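Side-chain contacts in streptomycin 3''-adenylyltransferase (Enterococcus faecalis, PDB 6SXJ), which confers resistance to spectinomycin by transferring AMP from ATP to the drug, giving 9-O-adenylylspectinomycin and diphosphate: residues Ser61-Ile64 with Leu65-Ile69; Gly40-Pro43 with Asn44-Leu47; Ala165-Asp168 with Ser169-Glu172; Asn208-Ala211 with Glu212-Pro215. All blocks are in the same frame, centred on the assembly; numbering follows the deposited sequence.

Interaction 1: Ser61-Ile64 with Leu65-Ile69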
loop_
_atom_site.group_PDB
_atom_site.type_symbol
_atom_site.label_atom_id
_atom_site.label_comp_id
_atom_site.label_asym_id
_atom_site.label_seq_id
_atom_site.Cartn_x
_atom_site.Cartn_y
_atom_site.Cartn_z
ATOM N N SER A 61 -23.003 -0.658 -2.839
ATOM C CA SER A 61 -21.949 -1.317 -3.605
ATOM C C SER A 61 -20.688 -1.503 -2.772
ATOM O O SER A 61 -20.005 -2.528 -2.889
ATOM C CB SER A 61 -21.640 -0.510 -4.869
ATOM O OG SER A 61 -22.765 -0.462 -5.728
ATOM N N LYS A 62 -20.364 -0.527 -1.921
ATOM C CA LYS A 62 -19.180 -0.653 -1.081
ATOM C C LYS A 62 -19.356 -1.765 -0.055
ATOM O O LYS A 62 -18.424 -2.535 0.198
ATOM C CB LYS A 62 -18.876 0.674 -0.386
ATOM C CG LYS A 62 -18.659 1.840 -1.342
ATOM C CD LYS A 62 -18.602 3.167 -0.593
ATOM C CE LYS A 62 -18.344 4.338 -1.535
ATOM N NZ LYS A 62 -17.990 5.586 -0.790
ATOM N N GLU A 63 -20.541 -1.862 0.551
ATOM C CA GLU A 63 -20.792 -2.949 1.490
ATOM C C GLU A 63 -20.693 -4.304 0.796
ATOM O O GLU A 63 -20.132 -5.258 1.350
ATOM C CB GLU A 63 -22.165 -2.768 2.135
ATOM C CG GLU A 63 -22.440 -3.694 3.305
ATOM C CD GLU A 63 -23.813 -3.462 3.914
ATOM O OE1 GLU A 63 -24.194 -2.283 4.087
ATOM O OE2 GLU A 63 -24.511 -4.456 4.217
ATOM N N ILE A 64 -21.229 -4.405 -0.421
ATOM C CA ILE A 64 -21.121 -5.650 -1.178
ATOM C C ILE A 64 -19.657 -6.015 -1.376
ATOM O O ILE A 64 -19.232 -7.137 -1.078
ATOM C CB ILE A 64 -21.842 -5.530 -2.531
ATOM C CG1 ILE A 64 -23.299 -5.111 -2.348
ATOM C CG2 ILE A 64 -21.756 -6.851 -3.279
ATOM C CD1 ILE A 64 -23.992 -4.779 -3.664
ATOM N N LEU A 65 -18.867 -5.067 -1.888
ATOM C CA LEU A 65 -17.446 -5.314 -2.106
ATOM C C LEU A 65 -16.782 -5.800 -0.829
ATOM O O LEU A 65 -16.035 -6.786 -0.834
ATOM C CB LEU A 65 -16.759 -4.043 -2.609
ATOM C CG LEU A 65 -17.164 -3.546 -3.992
ATOM C CD1 LEU A 65 -16.281 -2.379 -4.397
ATOM C CD2 LEU A 65 -17.074 -4.671 -5.034
ATOM N N ILE A 66 -17.042 -5.117 0.287
ATOM C CA ILE A 66 -16.460 -5.562 1.546
ATOM C C ILE A 66 -16.930 -6.974 1.867
ATOM O O ILE A 66 -16.150 -7.822 2.317
ATOM C CB ILE A 66 -16.807 -4.594 2.690
ATOM C CG1 ILE A 66 -16.193 -3.213 2.455
ATOM C CG2 ILE A 66 -16.327 -5.192 4.001
ATOM C CD1 ILE A 66 -16.811 -2.127 3.328
ATOM N N GLN A 67 -18.222 -7.233 1.677
ATOM C CA GLN A 67 -18.769 -8.538 2.020
ATOM C C GLN A 67 -18.155 -9.624 1.153
ATOM O O GLN A 67 -17.771 -10.685 1.654
ATOM C CB GLN A 67 -20.287 -8.530 1.849
ATOM C CG GLN A 67 -21.085 -8.238 3.107
ATOM C CD GLN A 67 -22.584 -8.342 2.868
ATOM O OE1 GLN A 67 -23.037 -9.139 2.044
ATOM N NE2 GLN A 67 -23.356 -7.533 3.581
ATOM N N LYS A 68 -18.045 -9.368 -0.151
ATOM C CA LYS A 68 -17.570 -10.390 -1.076
ATOM C C LYS A 68 -16.054 -10.526 -1.055
ATOM O O LYS A 68 -15.532 -11.614 -1.320
ATOM C CB LYS A 68 -18.060 -10.072 -2.493
ATOM C CG LYS A 68 -19.559 -10.309 -2.713
ATOM C CD LYS A 68 -20.016 -11.625 -2.085
ATOM C CE LYS A 68 -21.518 -11.793 -2.138
ATOM N NZ LYS A 68 -21.939 -12.428 -3.415
ATOM N N ILE A 69 -15.325 -9.459 -0.726
ATOM C CA ILE A 69 -13.873 -9.598 -0.699
ATOM C C ILE A 69 -13.409 -10.267 0.590
ATOM O O ILE A 69 -12.406 -10.994 0.595
ATOM C CB ILE A 69 -13.183 -8.239 -0.891
ATOM C CG1 ILE A 69 -13.474 -7.699 -2.292
ATOM C CG2 ILE A 69 -11.684 -8.395 -0.670
ATOM C CD1 ILE A 69 -12.774 -6.392 -2.601
#
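The carboxylate of Glu63 and the carboxamide of Gln67, one helical turn apart, lie side by side and point the same way, with their planes turned 51° against each other rather than stacked. The amide nitrogen is the end that faces the acid: Gln67 NE2 comes within 3.3 Å of Glu63 OE2 and also stands 4.0 Å from Glu63 CG, so it runs alongside the glutamate stem as well. Glu63 reaches this place because its CG is anti to the backbone N (chi1 -170°) and the chain beyond is extended, carrying the carboxylate along the exposed side of the helix. Ile64 and Lys68 also lie side by side, and the CG2 branch of Ile64 meets Lys68 CG at 4.1 Å; both side chains also rest on His22 of helix 8-23.

Beneath these pairs the backbone is regular. Leu65 N donates to Ser61 O at 3.0 Å, Ile66 N to Lys62 O at 2.9 Å and Lys68 N to Ile64 O at 2.7 Å. Leu65 CG lies 3.2 Å from Ser61 O, while the rest of this side chain packs on Ile18 and on Ile89 and Phe106 of the sheet. Lys62 leaves the helix on the sheet side, where its NZ is hydrogen-bonded to Pro122 O. This amphipathic i to i+4 pattern belongs to the helix of a beta-alpha-beta unit, here helix 59-69 between strands 47-53 and 85-91 of the nucleotidyltransferase domain.

Interaction 2: Gly40-Pro43 with Asn44-Leu47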
loop_
_atom_site.group_PDB
_atom_site.type_symbol
_atom_site.label_atom_id
_atom_site.label_comp_id
_atom_site.label_asym_id
_atom_site.label_seq_id
_atom_site.Cartn_x
_atom_site.Cartn_y
_atom_site.Cartn_z
ATOM N N GLY A 40 8.054 -9.800 -8.282
ATOM C CA GLY A 40 7.747 -11.209 -8.391
ATOM C C GLY A 40 6.928 -11.683 -7.201
ATOM O O GLY A 40 6.987 -11.116 -6.101
ATOM N N LEU A 41 6.155 -12.742 -7.421
ATOM C CA LEU A 41 5.182 -13.202 -6.430
ATOM C C LEU A 41 5.847 -14.169 -5.458
ATOM O O LEU A 41 5.836 -15.389 -5.650
ATOM C CB LEU A 41 3.993 -13.857 -7.119
ATOM C CG LEU A 41 2.930 -12.965 -7.753
ATOM C CD1 LEU A 41 1.953 -13.840 -8.537
ATOM C CD2 LEU A 41 2.221 -12.164 -6.694
ATOM N N LYS A 42 6.427 -13.616 -4.394
ATOM C CA LYS A 42 6.849 -14.433 -3.269
ATOM C C LYS A 42 5.612 -14.938 -2.520
ATOM O O LYS A 42 4.560 -14.296 -2.552
ATOM C CB LYS A 42 7.742 -13.632 -2.323
ATOM C CG LYS A 42 8.934 -12.951 -3.000
ATOM C CD LYS A 42 10.217 -13.056 -2.165
ATOM C CE LYS A 42 10.069 -12.399 -0.787
ATOM N NZ LYS A 42 11.300 -11.670 -0.337
ATOM N N PRO A 43 5.702 -16.098 -1.861
ATOM C CA PRO A 43 4.574 -16.536 -1.018
ATOM C C PRO A 43 4.196 -15.535 0.064
ATOM O O PRO A 43 3.102 -15.654 0.629
ATOM C CB PRO A 43 5.073 -17.858 -0.413
ATOM C CG PRO A 43 6.087 -18.368 -1.400
ATOM C CD PRO A 43 6.736 -17.143 -2.000
ATOM N N ASN A 44 5.054 -14.551 0.361
ATOM C CA ASN A 44 4.791 -13.527 1.370
ATOM C C ASN A 44 4.078 -12.304 0.799
ATOM O O ASN A 44 3.660 -11.432 1.570
ATOM C CB ASN A 44 6.121 -13.098 2.029
ATOM C CG ASN A 44 5.928 -12.108 3.168
ATOM O OD1 ASN A 44 5.618 -10.940 2.937
ATOM N ND2 ASN A 44 6.128 -12.568 4.401
ATOM N N SER A 45 3.928 -12.216 -0.522
ATOM C CA SER A 45 3.522 -10.971 -1.159
ATOM C C SER A 45 2.024 -10.722 -1.036
ATOM O O SER A 45 1.209 -11.649 -1.112
ATOM C CB SER A 45 3.906 -10.980 -2.642
ATOM O OG SER A 45 5.231 -11.441 -2.831
ATOM N N ASP A 46 1.671 -9.450 -0.890
ATOM C CA ASP A 46 0.285 -9.030 -0.953
ATOM C C ASP A 46 -0.197 -8.985 -2.400
ATOM O O ASP A 46 0.580 -8.806 -3.340
ATOM C CB ASP A 46 0.097 -7.636 -0.356
ATOM C CG ASP A 46 0.351 -7.581 1.138
ATOM O OD1 ASP A 46 0.602 -8.635 1.758
ATOM O OD2 ASP A 46 0.288 -6.461 1.685
ATOM N N LEU A 47 -1.513 -9.106 -2.559
ATOM C CA LEU A 47 -2.197 -8.826 -3.815
ATOM C C LEU A 47 -2.767 -7.411 -3.749
ATOM O O LEU A 47 -3.753 -7.167 -3.045
ATOM C CB LEU A 47 -3.308 -9.843 -4.053
ATOM C CG LEU A 47 -2.937 -11.316 -4.264
ATOM C CD1 LEU A 47 -4.211 -12.134 -4.355
ATOM C CD2 LEU A 47 -2.098 -11.445 -5.520
#
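The chain folds back on itself in a type I beta turn from Lys42 to Ser45, with Pro43 and Asn44 at its corners, overlapping at Lys42 an inverse gamma turn centred on Leu41. Its closing bond runs from Ser45 N to Lys42 O, 3.0 Å long with an N-H...O angle of 166°, although the donor sits well above the carbonyl plane, 58° out of it.

The side chain of Ser45 doubles this closure. Its OG gives a second hydrogen bond to Lys42 O at 2.9 Å, arriving from the same face of the carbonyl as the backbone N-H, so Ser45 alone supplies two donors to one oxygen. The torsion explains the reach: OG is turned anti to the serine carbonyl carbon and beside the backbone N (chi1 -46°), which tucks it back under the turn. There, on the inner side of the bend, it also lies 2.9 Å from Lys42 N and 3.4 Å from Lys42 CB. Lys42 CG extends this contact to 4.0 Å from Ser45 OG before the bent lysine chain leads away.

Arg83 NH1 is the third donor on Lys42 O and is hydrogen-bonded to Ser45 O as well, so the carbonyls at the two ends of the turn share one guanidinium nitrogen. Ser45 is buried while the corner residues are exposed. This type I turn, with Pro43 and Asn44 at its corners, leads from helix 35-38 toward strand 47-53 and lies just before Asp46, which by sequence probably belongs to the aspartate signature of the nucleotidyltransferase fold.

Interaction 3: Ala165-Asp168 with Ser169-Glu172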
loop_
_atom_site.group_PDB
_atom_site.type_symbol
_atom_site.label_atom_id
_atom_site.label_comp_id
_atom_site.label_asym_id
_atom_site.label_seq_id
_atom_site.Cartn_x
_atom_site.Cartn_y
_atom_site.Cartn_z
ATOM N N ALA A 165 4.295 13.839 -0.628
ATOM C CA ALA A 165 3.572 12.703 -0.066
ATOM C C ALA A 165 4.422 11.961 0.959
ATOM O O ALA A 165 3.976 11.694 2.082
ATOM C CB ALA A 165 3.143 11.768 -1.199
ATOM N N ILE A 166 5.657 11.617 0.588
ATOM C CA ILE A 166 6.509 10.844 1.488
ATOM C C ILE A 166 6.787 11.619 2.771
ATOM O O ILE A 166 6.728 11.063 3.876
ATOM C CB ILE A 166 7.815 10.450 0.774
ATOM C CG1 ILE A 166 7.560 9.310 -0.214
ATOM C CG2 ILE A 166 8.881 10.060 1.798
ATOM C CD1 ILE A 166 8.747 8.973 -1.084
ATOM N N MET A 167 7.103 12.910 2.654
ATOM C CA MET A 167 7.461 13.683 3.838
ATOM C C MET A 167 6.281 13.812 4.792
ATOM O O MET A 167 6.434 13.683 6.012
ATOM C CB MET A 167 7.950 15.068 3.429
ATOM C CG MET A 167 9.069 15.094 2.410
ATOM S SD MET A 167 10.352 13.868 2.682
ATOM C CE MET A 167 11.030 14.380 4.245
ATOM N N ASP A 168 5.093 14.074 4.259
ATOM C CA ASP A 168 3.934 14.226 5.130
ATOM C C ASP A 168 3.622 12.921 5.862
ATOM O O ASP A 168 3.242 12.936 7.038
ATOM C CB ASP A 168 2.728 14.697 4.317
ATOM C CG ASP A 168 2.762 16.184 4.005
ATOM O OD1 ASP A 168 3.723 16.846 4.424
ATOM O OD2 ASP A 168 1.825 16.686 3.339
ATOM N N SER A 169 3.859 11.779 5.213
ATOM C CA SER A 169 3.606 10.498 5.867
ATOM C C SER A 169 4.644 10.207 6.943
ATOM O O SER A 169 4.310 9.684 8.013
ATOM C CB SER A 169 3.599 9.379 4.831
ATOM O OG SER A 169 3.596 8.114 5.466
ATOM N N SER A 170 5.907 10.548 6.680
ATOM C CA SER A 170 6.936 10.368 7.698
ATOM C C SER A 170 6.641 11.207 8.932
ATOM O O SER A 170 6.936 10.787 10.058
ATOM C CB SER A 170 8.307 10.741 7.136
ATOM O OG SER A 170 8.374 12.135 6.875
ATOM N N GLU A 171 6.059 12.394 8.742
ATOM C CA GLU A 171 5.859 13.309 9.860
ATOM C C GLU A 171 4.930 12.707 10.907
ATOM O O GLU A 171 5.144 12.884 12.113
ATOM C CB GLU A 171 5.307 14.640 9.353
ATOM C CG GLU A 171 6.303 15.787 9.428
ATOM C CD GLU A 171 5.999 16.895 8.436
ATOM O OE1 GLU A 171 6.921 17.680 8.120
ATOM O OE2 GLU A 171 4.841 16.987 7.974
ATOM N N GLU A 172 3.886 12.003 10.470
ATOM C CA GLU A 172 3.024 11.295 11.404
ATOM C C GLU A 172 3.584 9.928 11.767
ATOM O O GLU A 172 3.248 9.398 12.832
ATOM C CB GLU A 172 1.620 11.157 10.815
ATOM C CG GLU A 172 0.792 12.437 10.936
ATOM C CD GLU A 172 -0.634 12.253 10.479
ATOM O OE1 GLU A 172 -1.362 13.264 10.371
ATOM O OE2 GLU A 172 -1.021 11.096 10.212
#
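Helix 159-173, part of the C-terminal helical region characteristic of aminoglycoside adenylyltransferases, carries a serine that bonds back to its own helix: Ser170 OG donates to Met167 O at 2.6 Å. The hydroxyl lies in the crowded position between backbone N and carbonyl carbon (chi1 67°), which swings it back over the preceding turn. Met167 O thereby receives two donors from the same face of its plane, the second being Glu171 N at 3.0 Å in the i to i+4 helical bond. The hydroxyl comes in strongly bent to the C=O direction (118°), whereas the peptide nitrogen approaches closer to that direction. This extra bond gives the buried Ser170 hydroxyl an acceptor within the helix, on a side packed by Met191 of helix 181-196 and by Asn249 and Leu252 of helix 241-253.

The two preceding helical bonds run from Ser169 N to Ala165 O and from Ser170 N to Ile166 O. Met167 packs over Met195 and Leu252, and its CE stands 4.4 Å from Ser170 OG.

On the exposed side Asp168 and Glu171 lie side by side, pointing the same way with their carboxylate planes 28° apart. The two like charges probably repel each other somewhat, tempered by solvent. Their nearest oxygens, Asp168 OD1 and Glu171 OE2, are 3.7 Å apart.

Interaction 4: Asn208-Ala211 with Glu212-Pro215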
loop_
_atom_site.group_PDB
_atom_site.type_symbol
_atom_site.label_atom_id
_atom_site.label_comp_id
_atom_site.label_asym_id
_atom_site.label_seq_id
_atom_site.Cartn_x
_atom_site.Cartn_y
_atom_site.Cartn_z
ATOM N N ASN A 208 17.552 -3.976 4.438
ATOM C CA ASN A 208 18.951 -4.378 4.370
ATOM C C ASN A 208 19.778 -3.478 3.462
ATOM O O ASN A 208 20.998 -3.400 3.640
ATOM C CB ASN A 208 19.055 -5.830 3.900
ATOM C CG ASN A 208 18.074 -6.743 4.619
ATOM O OD1 ASN A 208 16.896 -6.418 4.747
ATOM N ND2 ASN A 208 18.559 -7.880 5.103
ATOM N N ALA A 209 19.147 -2.781 2.515
ATOM C CA ALA A 209 19.884 -1.822 1.698
ATOM C C ALA A 209 20.227 -0.568 2.494
ATOM O O ALA A 209 21.334 -0.031 2.368
ATOM C CB ALA A 209 19.072 -1.462 0.456
ATOM N N VAL A 210 19.295 -0.085 3.320
ATOM C CA VAL A 210 19.555 1.129 4.092
ATOM C C VAL A 210 20.399 0.820 5.324
ATOM O O VAL A 210 21.263 1.615 5.710
ATOM C CB VAL A 210 18.235 1.819 4.481
ATOM C CG1 VAL A 210 18.517 3.137 5.204
ATOM C CG2 VAL A 210 17.368 2.055 3.256
ATOM N N ALA A 211 20.160 -0.330 5.964
ATOM C CA ALA A 211 20.956 -0.711 7.126
ATOM C C ALA A 211 22.442 -0.736 6.790
ATOM O O ALA A 211 23.283 -0.370 7.620
ATOM C CB ALA A 211 20.500 -2.074 7.648
ATOM N N GLU A 212 22.783 -1.158 5.570
ATOM C CA GLU A 212 24.181 -1.207 5.152
ATOM C C GLU A 212 24.823 0.170 5.227
ATOM O O GLU A 212 25.981 0.302 5.641
ATOM C CB GLU A 212 24.267 -1.782 3.733
ATOM C CG GLU A 212 25.450 -1.321 2.892
ATOM C CD GLU A 212 25.495 -2.020 1.531
ATOM O OE1 GLU A 212 24.550 -2.778 1.218
ATOM O OE2 GLU A 212 26.473 -1.819 0.776
ATOM N N SER A 213 24.084 1.210 4.849
ATOM C CA SER A 213 24.603 2.568 4.817
ATOM C C SER A 213 24.410 3.306 6.135
ATOM O O SER A 213 24.510 4.541 6.160
ATOM C CB SER A 213 23.927 3.349 3.690
ATOM O OG SER A 213 22.525 3.132 3.716
ATOM N N SER A 214 24.154 2.584 7.228
ATOM C CA SER A 214 23.727 3.198 8.477
ATOM C C SER A 214 24.650 2.826 9.635
ATOM O O SER A 214 25.193 1.718 9.671
ATOM C CB SER A 214 22.294 2.766 8.816
ATOM O OG SER A 214 21.360 3.368 7.931
ATOM N N PRO A 215 24.840 3.733 10.600
ATOM C CA PRO A 215 25.709 3.416 11.741
ATOM C C PRO A 215 25.251 2.165 12.472
ATOM O O PRO A 215 24.055 1.883 12.585
ATOM C CB PRO A 215 25.594 4.660 12.629
ATOM C CG PRO A 215 25.268 5.766 11.674
ATOM C CD PRO A 215 24.384 5.133 10.626
#
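Val210 O is gripped by two serine hydroxyls at the C-terminal end of helix 203-212, where the chain leaves the helix for the short connection to helix 216-229. Ser213 OG and Ser214 OG each donate to it at 2.8 Å, from opposite faces of its carbonyl plane. The two approaches differ: the Ser213 hydroxyl is tilted 28° from that plane, while the Ser214 hydroxyl stands above it, 45° out. A weak bond from Ser213 N adds to the same oxygen. In this way a carbonyl of the last helical turn gains side-chain donors where the regular succession of backbone N-H groups is giving out.

Neighbouring serines reach the same atom through different rotations. In Ser213 the hydroxyl sits between backbone N and carbonyl carbon (chi1 46°), whereas in Ser214 it lies beside the backbone N and opposite the carbonyl carbon. The buried Ser214 hydroxyl is also hydrogen-bonded to Tyr247 OH of helix 241-253, which ties this helix end to the last helix of the chain. On the inner side Val210 packs on Cys189 and Leu193 of helix 181-196, and Ala211 touches Arg219 and Ile222 of the following helix, placing the turn among the helices of the C-terminal domain.

The backbone bonds loosen toward the end. Glu212 N to Asn208 O is long and weak, and Ser214 N turns instead to Ala211 O at 3.1 Å. Next to these bonds, the CG1 methyl of Val210 lies 3.9 Å from Ser214 OG.

In the fold
The four contacts follow one another along the chain without touching. Interactions 1 and 2 both belong to the nucleotidyltransferase domain: the turn of interaction 2 leads into strand 47-53, which the helix of interaction 1 follows, and their nearest atoms are about 8 Å apart. Interaction 2 runs into the region that in this family probably carries the metal-binding aspartates. Interactions 3 and 4 are structural packing in the C-terminal domain, with centres about 21 Å apart, both against helices 181-196 and 241-253. Interaction 2 approaches that domain, its nearest atoms about 9 Å from interaction 4, and Lys42 makes a long, weak ion pair with Asp204 of helix 203-212.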